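Local coordinates for protein lysine/ornithine decarboxylase (Vibrio vulnificus, PDB 2PLJ) that catalyses the decarboxylation of lysine and ornithine with a pyridoxal phosphate cofactor, probably yielding cadaverine and putrescine, at residues Cys62-Arg66 with Leu407-Val411; Ala55-Asp61 with Ala299-Ser305; Gly314-Tyr318 with Asn368-Leu374. All coordinates share one frame; numbering follows the deposited sequence.

Contact 1 (Cys62-Arg66 with Leu407-Val411); sequences CDVIR and LNEFV
Cys62 and Arg66, one turn apart at the start of helix 62-75, hold the loop that leaves strand 403-407, at the point where the beta domain of this type IV decarboxylase meets its beta/alpha barrel. The tightly packed part of the contact is a set of three backbone carbonyls, all used by the helix. Cys62 N donates to Leu407 O (2.9 Å), while its SG lies 3.7 Å from Glu409 CA. Arg66 takes the next two carbonyls with separate nitrogens. Its chain bends at chi3 (-74°) and brings the guanidinium back against the first turn, with Cys62 O over the centre of one face. Asn408 O lies in the guanidinium plane and receives a nearly straight bond from NH2 (2.7 Å, 170° at the hydrogen). Asp63 OD1 forms a salt bridge with the same nitrogen, which approaches from the anti side, tilted out of the carboxylate plane; this should help fix the guanidinium's rotation. Arg66 NH1 reaches Glu409 O (2.9 Å) in a more bent bond, from above the carbonyl plane, and the Glu409 carboxylate pairs with Arg95.

The outer side is looser. Asp63 and Asn408 cross at about a right angle with carboxylate and amide planes 12° apart, but Asn408 ND2 bonds to Asp61 OD1 instead. Val411, exposed, sets its O over the other guanidinium face, toward the rim, 3.6 Å from Arg66 NH2.

Contact 2 (Ala55-Asp61 with Ala299-Ser305); sequences APLLLLD and AVTSVAS
Leu57 and Val303 form one of the hydrogen-bonded pairs of an antiparallel beta pairing between strands 57-61 and 300-312, within the beta domain that accompanies the barrel in this enzyme family. Hydrogen-bonded and non-hydrogen-bonded pairs alternate along it: Leu57 with Val303 and Leu59 with Thr301 exchange two bonds each, whereas Leu58 faces Ser302 and Leu60 faces Val300 without them. Asp61 N adds a bond to Ala299 O (2.8 Å) just where the first strand gives way to helix 62-75. At the other end, a cis peptide bond precedes Pro56, whose CA approaches Val303 O.

Leu58 illustrates how side chains bridge such a pairing. Its CB lies 3.8 Å from CG1 of Val300, on the residue diagonally across. CG stands anti to the carbonyl carbon (chi1 -68°), and the branch then sends CD2 over the partner strand, 3.7 Å from Ser302 CB and 3.8 Å from the same Val300 CG1. The other branch of that valine, CG2, meets Leu60 CD1, so Val300 is wedged between two leucines on this face. Leu57, Leu59, Thr301 and Val303 project from the reverse face, where Leu59 CD1 crosses Val303 CG2 at 4.2 Å and Ile46 of helix 40-53 covers both. Strand 403-407 takes the remaining edge of strand 57-61 through backbone bonds to Leu58 and Leu60. On the same face as Leu59, one water links backbone to side chain, donating to Leu59 O and hydrogen-bonded to Thr301 OG1 (2.8 Å).

Contact 3 (Gly314-Tyr318 with Asn368-Leu374); sequences GQIWY and NILLPKL
Tyr318 lays one face of its ring against Leu374, whose CD1 stands 4.0 Å from the ring centroid and 9° off the normal, a CH-pi contact. The two side chains cross at about a right angle, and Leu374 CB also touches the ring at CE1 (3.6 Å). Ile316 CG2, from the tyrosine's own strand, covers the opposite face near the rim, so the ring is sandwiched between aliphatic groups. With chi1 at -59°, CG lies anti to the carbonyl carbon, and the ring carries its hydroxyl across to the other segment. There OH accepts a nearly straight bond from Leu374 N (3.0 Å, 168° at the hydrogen). A water in the ring plane is hydrogen-bonded to Tyr318 OH (2.5 Å) and donates to Leu371 O, giving the phenol a second link to segment 368-374. Lys373 CD lies 3.8 Å from Ile316 CD1, while its NZ bonds to Leu374 O and Gln309.

Both strands belong to the mixed sheet of the beta domain but are not paired: strand 349-355 lies between, parallel to 315-320 and antiparallel to 369-372. Tyr318 touches Ser352 of that strand, and both Tyr318 and Leu374 touch Val306 of strand 300-312.

How the contacts relate
Contacts 1 and 2 adjoin, their centres 15 Å apart, because strand 57-61 runs directly into helix 62-75. Leu407 N probably bonds to Leu60 O (2.8 Å), and Asn408 ND2 to Asp61 OD1 (2.9 Å), while Ile65 CD1 packs on Ala299 CB (3.4 Å). Contact 3 stands apart, its centre 21 Å from that of contact 2 and 35 Å from that of contact 1, yet the hairpin of strands 300-312 and 315-320 joins it to contact 2 within one sheet. The bound putrescine-pyridoxal phosphate adduct is about 13 Å from the side chain of Ala299. At that distance Ala299 lies outside the ligand's first shell, and contact 2 reads as structural packing.

Contact 1 (Cys62-Arg66 with Leu407-Val411)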
loop_
_atom_site.group_PDB
_atom_site.type_symbol
_atom_site.label_atom_id
_atom_site.label_comp_id
_atom_site.label_asym_id
_atom_site.label_seq_id
_atom_site.Cartn_x
_atom_site.Cartn_y
_atom_site.Cartn_z
ATOM N N CYS A 62 11.845 1.693 -22.190
ATOM C CA CYS A 62 10.778 1.679 -23.223
ATOM C C CYS A 62 10.991 0.652 -24.345
ATOM O O CYS A 62 10.044 0.265 -25.016
ATOM C CB CYS A 62 10.591 3.065 -23.836
ATOM S SG CYS A 62 9.991 4.223 -22.565
ATOM N N ASP A 63 12.236 0.246 -24.567
ATOM C CA ASP A 63 12.515 -0.809 -25.566
ATOM C C ASP A 63 11.813 -2.100 -25.148
ATOM O O ASP A 63 11.298 -2.863 -25.986
ATOM C CB ASP A 63 14.028 -1.054 -25.666
ATOM C CG ASP A 63 14.758 0.044 -26.418
ATOM O OD1 ASP A 63 14.158 0.712 -27.306
ATOM O OD2 ASP A 63 15.970 0.190 -26.154
ATOM N N VAL A 64 11.774 -2.352 -23.847
ATOM C CA VAL A 64 11.173 -3.599 -23.345
ATOM C C VAL A 64 9.645 -3.504 -23.440
ATOM O O VAL A 64 8.987 -4.466 -23.800
ATOM C CB VAL A 64 11.658 -3.940 -21.910
ATOM C CG1 VAL A 64 10.909 -5.174 -21.359
ATOM C CG2 VAL A 64 13.180 -4.210 -21.914
ATOM N N ILE A 65 9.099 -2.314 -23.171
ATOM C CA ILE A 65 7.656 -2.059 -23.405
ATOM C C ILE A 65 7.303 -2.455 -24.868
ATOM O O ILE A 65 6.358 -3.222 -25.113
ATOM C CB ILE A 65 7.293 -0.558 -23.140
ATOM C CG1 ILE A 65 7.499 -0.175 -21.636
ATOM C CG2 ILE A 65 5.837 -0.270 -23.618
ATOM C CD1 ILE A 65 6.654 -1.000 -20.618
ATOM N N ARG A 66 8.062 -1.930 -25.811
ATOM C CA ARG A 66 7.822 -2.271 -27.229
ATOM C C ARG A 66 8.027 -3.773 -27.512
ATOM O O ARG A 66 7.205 -4.384 -28.209
ATOM C CB ARG A 66 8.693 -1.407 -28.127
ATOM C CG ARG A 66 8.248 0.048 -28.188
ATOM C CD ARG A 66 9.112 0.817 -29.202
ATOM N NE ARG A 66 10.449 1.060 -28.655
ATOM C CZ ARG A 66 10.800 2.171 -28.019
ATOM N NH1 ARG A 66 9.925 3.179 -27.866
ATOM N NH2 ARG A 66 12.040 2.281 -27.567
ATOM N N LEU A 407 13.705 5.576 -19.805
ATOM C CA LEU A 407 14.767 5.467 -20.807
ATOM C C LEU A 407 14.267 4.985 -22.168
ATOM O O LEU A 407 13.304 4.190 -22.259
ATOM C CB LEU A 407 15.842 4.467 -20.318
ATOM C CG LEU A 407 16.320 4.574 -18.858
ATOM C CD1 LEU A 407 17.108 3.333 -18.440
ATOM C CD2 LEU A 407 17.152 5.805 -18.728
ATOM N N ASN A 408 14.915 5.475 -23.231
ATOM C CA ASN A 408 14.716 4.906 -24.576
ATOM C C ASN A 408 13.324 5.111 -25.153
ATOM O O ASN A 408 12.913 4.352 -26.050
ATOM C CB ASN A 408 15.099 3.413 -24.634
ATOM C CG ASN A 408 16.515 3.150 -24.164
ATOM O OD1 ASN A 408 17.441 3.942 -24.435
ATOM N ND2 ASN A 408 16.702 2.054 -23.423
ATOM N N GLU A 409 12.608 6.145 -24.695
ATOM C CA GLU A 409 11.290 6.428 -25.287
ATOM C C GLU A 409 11.374 6.601 -26.797
ATOM O O GLU A 409 10.593 5.992 -27.550
ATOM C CB GLU A 409 10.591 7.649 -24.677
ATOM C CG GLU A 409 9.165 7.830 -25.261
ATOM C CD GLU A 409 8.410 9.007 -24.688
ATOM O OE1 GLU A 409 8.901 9.654 -23.744
ATOM O OE2 GLU A 409 7.291 9.274 -25.164
ATOM N N PHE A 410 12.328 7.419 -27.232
ATOM C CA PHE A 410 12.472 7.675 -28.661
ATOM C C PHE A 410 13.657 6.925 -29.244
ATOM O O PHE A 410 14.767 6.996 -28.714
ATOM C CB PHE A 410 12.498 9.181 -28.926
ATOM C CG PHE A 410 11.240 9.863 -28.482
ATOM C CD1 PHE A 410 10.017 9.552 -29.094
ATOM C CD2 PHE A 410 11.258 10.773 -27.428
ATOM C CE1 PHE A 410 8.829 10.156 -28.645
ATOM C CE2 PHE A 410 10.088 11.382 -26.999
ATOM C CZ PHE A 410 8.866 11.053 -27.601
ATOM N N VAL A 411 13.360 6.228 -30.347
ATOM C CA VAL A 411 14.196 5.255 -31.095
ATOM C C VAL A 411 14.144 3.839 -30.532
ATOM O O VAL A 411 13.196 3.092 -30.839
ATOM C CB VAL A 411 15.648 5.730 -31.523
ATOM C CG1 VAL A 411 15.571 6.923 -32.460
ATOM C CG2 VAL A 411 16.582 5.988 -30.342
#

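Contact 2 (Ala55-Asp61 with Ala299-Ser305)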
loop_
_atom_site.group_PDB
_atom_site.type_symbol
_atom_site.label_atom_id
_atom_site.label_comp_id
_atom_site.label_asym_id
_atom_site.label_seq_id
_atom_site.Cartn_x
_atom_site.Cartn_y
_atom_site.Cartn_z
ATOM N N ALA A 55 19.158 7.065 -4.799
ATOM C CA ALA A 55 18.316 5.882 -4.607
ATOM C C ALA A 55 17.193 6.154 -3.603
ATOM O O ALA A 55 17.313 7.054 -2.777
ATOM C CB ALA A 55 19.194 4.706 -4.141
ATOM N N PRO A 56 16.109 5.369 -3.641
ATOM C CA PRO A 56 15.864 4.271 -4.590
ATOM C C PRO A 56 15.285 4.746 -5.931
ATOM O O PRO A 56 14.702 5.837 -6.013
ATOM C CB PRO A 56 14.838 3.390 -3.853
ATOM C CG PRO A 56 14.060 4.353 -3.003
ATOM C CD PRO A 56 14.995 5.535 -2.688
ATOM N N LEU A 57 15.439 3.908 -6.954
ATOM C CA LEU A 57 15.029 4.240 -8.337
ATOM C C LEU A 57 14.293 3.074 -8.942
ATOM O O LEU A 57 14.510 1.918 -8.536
ATOM C CB LEU A 57 16.272 4.492 -9.208
ATOM C CG LEU A 57 17.197 5.638 -8.854
ATOM C CD1 LEU A 57 18.412 5.657 -9.773
ATOM C CD2 LEU A 57 16.448 6.983 -8.855
ATOM N N LEU A 58 13.474 3.371 -9.950
ATOM C CA LEU A 58 12.905 2.363 -10.834
ATOM C C LEU A 58 13.337 2.745 -12.266
ATOM O O LEU A 58 13.001 3.834 -12.742
ATOM C CB LEU A 58 11.388 2.360 -10.708
ATOM C CG LEU A 58 10.869 1.876 -9.354
ATOM C CD1 LEU A 58 9.413 2.224 -9.224
ATOM C CD2 LEU A 58 11.012 0.359 -9.230
ATOM N N LEU A 59 14.095 1.871 -12.922
ATOM C CA LEU A 59 14.582 2.146 -14.272
ATOM C C LEU A 59 13.612 1.534 -15.285
ATOM O O LEU A 59 13.480 0.314 -15.365
ATOM C CB LEU A 59 16.012 1.624 -14.481
ATOM C CG LEU A 59 17.038 2.069 -13.425
ATOM C CD1 LEU A 59 18.411 1.489 -13.774
ATOM C CD2 LEU A 59 17.072 3.614 -13.326
ATOM N N LEU A 60 12.949 2.393 -16.036
ATOM C CA LEU A 60 11.960 1.969 -17.026
ATOM C C LEU A 60 12.572 2.000 -18.428
ATOM O O LEU A 60 13.021 3.044 -18.920
ATOM C CB LEU A 60 10.755 2.915 -16.966
ATOM C CG LEU A 60 9.793 2.857 -18.167
ATOM C CD1 LEU A 60 9.137 1.444 -18.192
ATOM C CD2 LEU A 60 8.735 3.976 -18.024
ATOM N N ASP A 61 12.591 0.835 -19.061
ATOM C CA ASP A 61 13.209 0.727 -20.388
ATOM C C ASP A 61 12.099 0.600 -21.439
ATOM O O ASP A 61 11.457 -0.473 -21.573
ATOM C CB ASP A 61 14.161 -0.477 -20.442
ATOM C CG ASP A 61 14.882 -0.603 -21.797
ATOM O OD1 ASP A 61 14.584 0.203 -22.716
ATOM O OD2 ASP A 61 15.730 -1.530 -21.937
ATOM N N ALA A 299 9.803 -4.579 -17.929
ATOM C CA ALA A 299 10.398 -3.334 -18.423
ATOM C C ALA A 299 11.019 -2.471 -17.317
ATOM O O ALA A 299 11.639 -1.431 -17.628
ATOM C CB ALA A 299 9.356 -2.524 -19.218
ATOM N N VAL A 300 10.881 -2.880 -16.059
ATOM C CA VAL A 300 11.360 -2.036 -14.963
ATOM C C VAL A 300 12.326 -2.825 -14.081
ATOM O O VAL A 300 12.070 -3.990 -13.755
ATOM C CB VAL A 300 10.181 -1.436 -14.113
ATOM C CG1 VAL A 300 10.705 -0.665 -12.892
ATOM C CG2 VAL A 300 9.256 -0.552 -14.995
ATOM N N THR A 301 13.427 -2.180 -13.716
ATOM C CA THR A 301 14.408 -2.735 -12.780
ATOM C C THR A 301 14.465 -1.834 -11.561
ATOM O O THR A 301 14.600 -0.619 -11.719
ATOM C CB THR A 301 15.781 -2.713 -13.470
ATOM O OG1 THR A 301 15.694 -3.482 -14.677
ATOM C CG2 THR A 301 16.864 -3.333 -12.536
ATOM N N SER A 302 14.368 -2.398 -10.360
ATOM C CA SER A 302 14.400 -1.558 -9.153
ATOM C C SER A 302 15.827 -1.488 -8.635
ATOM O O SER A 302 16.594 -2.430 -8.812
ATOM C CB SER A 302 13.483 -2.098 -8.053
ATOM O OG SER A 302 13.903 -3.408 -7.638
ATOM N N VAL A 303 16.152 -0.353 -8.015
ATOM C CA VAL A 303 17.470 -0.148 -7.436
ATOM C C VAL A 303 17.248 0.437 -6.049
ATOM O O VAL A 303 16.640 1.516 -5.900
ATOM C CB VAL A 303 18.349 0.822 -8.298
ATOM C CG1 VAL A 303 19.752 0.965 -7.679
ATOM C CG2 VAL A 303 18.432 0.349 -9.748
ATOM N N ALA A 304 17.704 -0.290 -5.032
ATOM C CA ALA A 304 17.683 0.228 -3.651
ATOM C C ALA A 304 19.079 0.205 -3.082
ATOM O O ALA A 304 19.949 -0.499 -3.589
ATOM C CB ALA A 304 16.755 -0.625 -2.774
ATOM N N SER A 305 19.294 1.004 -2.046
ATOM C CA SER A 305 20.596 1.067 -1.401
ATOM C C SER A 305 20.491 0.727 0.075
ATOM O O SER A 305 19.429 0.885 0.699
ATOM C CB SER A 305 21.246 2.437 -1.637
ATOM O OG SER A 305 20.770 3.422 -0.736
HETATM O O HOH W 1 14.766 -1.883 -16.750
#

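Contact 3 (Gly314-Tyr318 with Asn368-Leu374)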
loop_
_atom_site.group_PDB
_atom_site.type_symbol
_atom_site.label_atom_id
_atom_site.label_comp_id
_atom_site.label_asym_id
_atom_site.label_seq_id
_atom_site.Cartn_x
_atom_site.Cartn_y
_atom_site.Cartn_z
ATOM N N GLY A 314 22.740 -14.584 14.196
ATOM C CA GLY A 314 23.506 -15.197 13.109
ATOM C C GLY A 314 23.146 -14.833 11.665
ATOM O O GLY A 314 23.671 -15.438 10.723
ATOM N N GLN A 315 22.270 -13.848 11.474
ATOM C CA GLN A 315 22.014 -13.342 10.120
ATOM C C GLN A 315 22.346 -11.864 10.033
ATOM O O GLN A 315 22.141 -11.144 11.017
ATOM C CB GLN A 315 20.553 -13.536 9.734
ATOM C CG GLN A 315 20.309 -14.859 9.031
ATOM C CD GLN A 315 18.910 -14.959 8.511
ATOM O OE1 GLN A 315 17.963 -14.782 9.275
ATOM N NE2 GLN A 315 18.757 -15.239 7.195
ATOM N N ILE A 316 22.852 -11.421 8.874
ATOM C CA ILE A 316 23.099 -10.004 8.659
ATOM C C ILE A 316 21.829 -9.390 8.087
ATOM O O ILE A 316 21.386 -9.773 6.983
ATOM C CB ILE A 316 24.277 -9.684 7.694
ATOM C CG1 ILE A 316 25.590 -10.352 8.143
ATOM C CG2 ILE A 316 24.469 -8.144 7.568
ATOM C CD1 ILE A 316 26.788 -9.997 7.231
ATOM N N TRP A 317 21.248 -8.466 8.843
ATOM C CA TRP A 317 20.109 -7.669 8.344
ATOM C C TRP A 317 20.611 -6.417 7.619
ATOM O O TRP A 317 21.370 -5.636 8.191
ATOM C CB TRP A 317 19.221 -7.234 9.504
ATOM C CG TRP A 317 18.342 -8.310 10.050
ATOM C CD1 TRP A 317 18.734 -9.499 10.638
ATOM C CD2 TRP A 317 16.911 -8.308 10.064
ATOM N NE1 TRP A 317 17.625 -10.227 11.025
ATOM C CE2 TRP A 317 16.496 -9.521 10.673
ATOM C CE3 TRP A 317 15.941 -7.410 9.608
ATOM C CZ2 TRP A 317 15.137 -9.845 10.857
ATOM C CZ3 TRP A 317 14.588 -7.726 9.792
ATOM C CH2 TRP A 317 14.202 -8.940 10.396
ATOM N N TYR A 318 20.192 -6.254 6.363
ATOM C CA TYR A 318 20.373 -5.005 5.624
ATOM C C TYR A 318 19.050 -4.230 5.579
ATOM O O TYR A 318 18.013 -4.801 5.240
ATOM C CB TYR A 318 20.852 -5.275 4.194
ATOM C CG TYR A 318 22.169 -6.031 4.146
ATOM C CD1 TYR A 318 23.352 -5.416 4.568
ATOM C CD2 TYR A 318 22.227 -7.363 3.703
ATOM C CE1 TYR A 318 24.581 -6.081 4.531
ATOM C CE2 TYR A 318 23.457 -8.060 3.674
ATOM C CZ TYR A 318 24.629 -7.400 4.083
ATOM O OH TYR A 318 25.842 -8.055 4.076
ATOM N N ASN A 368 15.135 -14.672 4.089
ATOM C CA ASN A 368 16.341 -15.487 4.085
ATOM C C ASN A 368 16.879 -15.403 2.669
ATOM O O ASN A 368 16.196 -15.795 1.714
ATOM C CB ASN A 368 16.021 -16.948 4.477
ATOM C CG ASN A 368 17.272 -17.778 4.748
ATOM O OD1 ASN A 368 18.306 -17.254 5.171
ATOM N ND2 ASN A 368 17.172 -19.100 4.531
ATOM N N ILE A 369 18.067 -14.837 2.517
ATOM C CA ILE A 369 18.702 -14.720 1.207
ATOM C C ILE A 369 20.217 -14.722 1.379
ATOM O O ILE A 369 20.749 -14.041 2.273
ATOM C CB ILE A 369 18.218 -13.436 0.473
ATOM C CG1 ILE A 369 18.847 -13.319 -0.926
ATOM C CG2 ILE A 369 18.459 -12.203 1.346
ATOM C CD1 ILE A 369 18.113 -12.283 -1.872
ATOM N N LEU A 370 20.914 -15.497 0.548
ATOM C CA LEU A 370 22.381 -15.521 0.585
ATOM C C LEU A 370 22.964 -14.378 -0.227
ATOM O O LEU A 370 22.621 -14.197 -1.397
ATOM C CB LEU A 370 22.949 -16.859 0.085
ATOM C CG LEU A 370 22.551 -18.116 0.865
ATOM C CD1 LEU A 370 23.014 -19.376 0.143
ATOM C CD2 LEU A 370 23.089 -18.083 2.290
ATOM N N LEU A 371 23.819 -13.591 0.414
ATOM C CA LEU A 371 24.414 -12.429 -0.229
ATOM C C LEU A 371 25.857 -12.250 0.191
ATOM O O LEU A 371 26.234 -12.588 1.324
ATOM C CB LEU A 371 23.644 -11.149 0.124
ATOM C CG LEU A 371 22.156 -10.978 -0.203
ATOM C CD1 LEU A 371 21.695 -9.662 0.394
ATOM C CD2 LEU A 371 21.866 -10.978 -1.730
ATOM N N PRO A 372 26.676 -11.687 -0.712
ATOM C CA PRO A 372 27.995 -11.269 -0.278
ATOM C C PRO A 372 27.868 -10.161 0.783
ATOM O O PRO A 372 26.803 -9.523 0.901
ATOM C CB PRO A 372 28.649 -10.742 -1.566
ATOM C CG PRO A 372 27.554 -10.469 -2.486
ATOM C CD PRO A 372 26.419 -11.376 -2.135
ATOM N N LYS A 373 28.921 -9.963 1.568
ATOM C CA LYS A 373 28.944 -8.868 2.530
ATOM C C LYS A 373 28.805 -7.520 1.809
ATOM O O LYS A 373 29.579 -7.214 0.898
ATOM C CB LYS A 373 30.222 -8.900 3.386
ATOM C CG LYS A 373 30.355 -7.755 4.388
ATOM C CD LYS A 373 29.192 -7.719 5.393
ATOM C CE LYS A 373 29.409 -6.677 6.498
ATOM N NZ LYS A 373 29.491 -5.244 6.053
ATOM N N LEU A 374 27.802 -6.748 2.220
ATOM C CA LEU A 374 27.559 -5.417 1.667
ATOM C C LEU A 374 27.924 -4.319 2.653
ATOM O O LEU A 374 27.745 -4.481 3.865
ATOM C CB LEU A 374 26.081 -5.268 1.318
ATOM C CG LEU A 374 25.499 -6.324 0.374
ATOM C CD1 LEU A 374 24.018 -6.026 0.209
ATOM C CD2 LEU A 374 26.249 -6.329 -0.959
HETATM O O HOH W 2 25.674 -10.519 3.517
#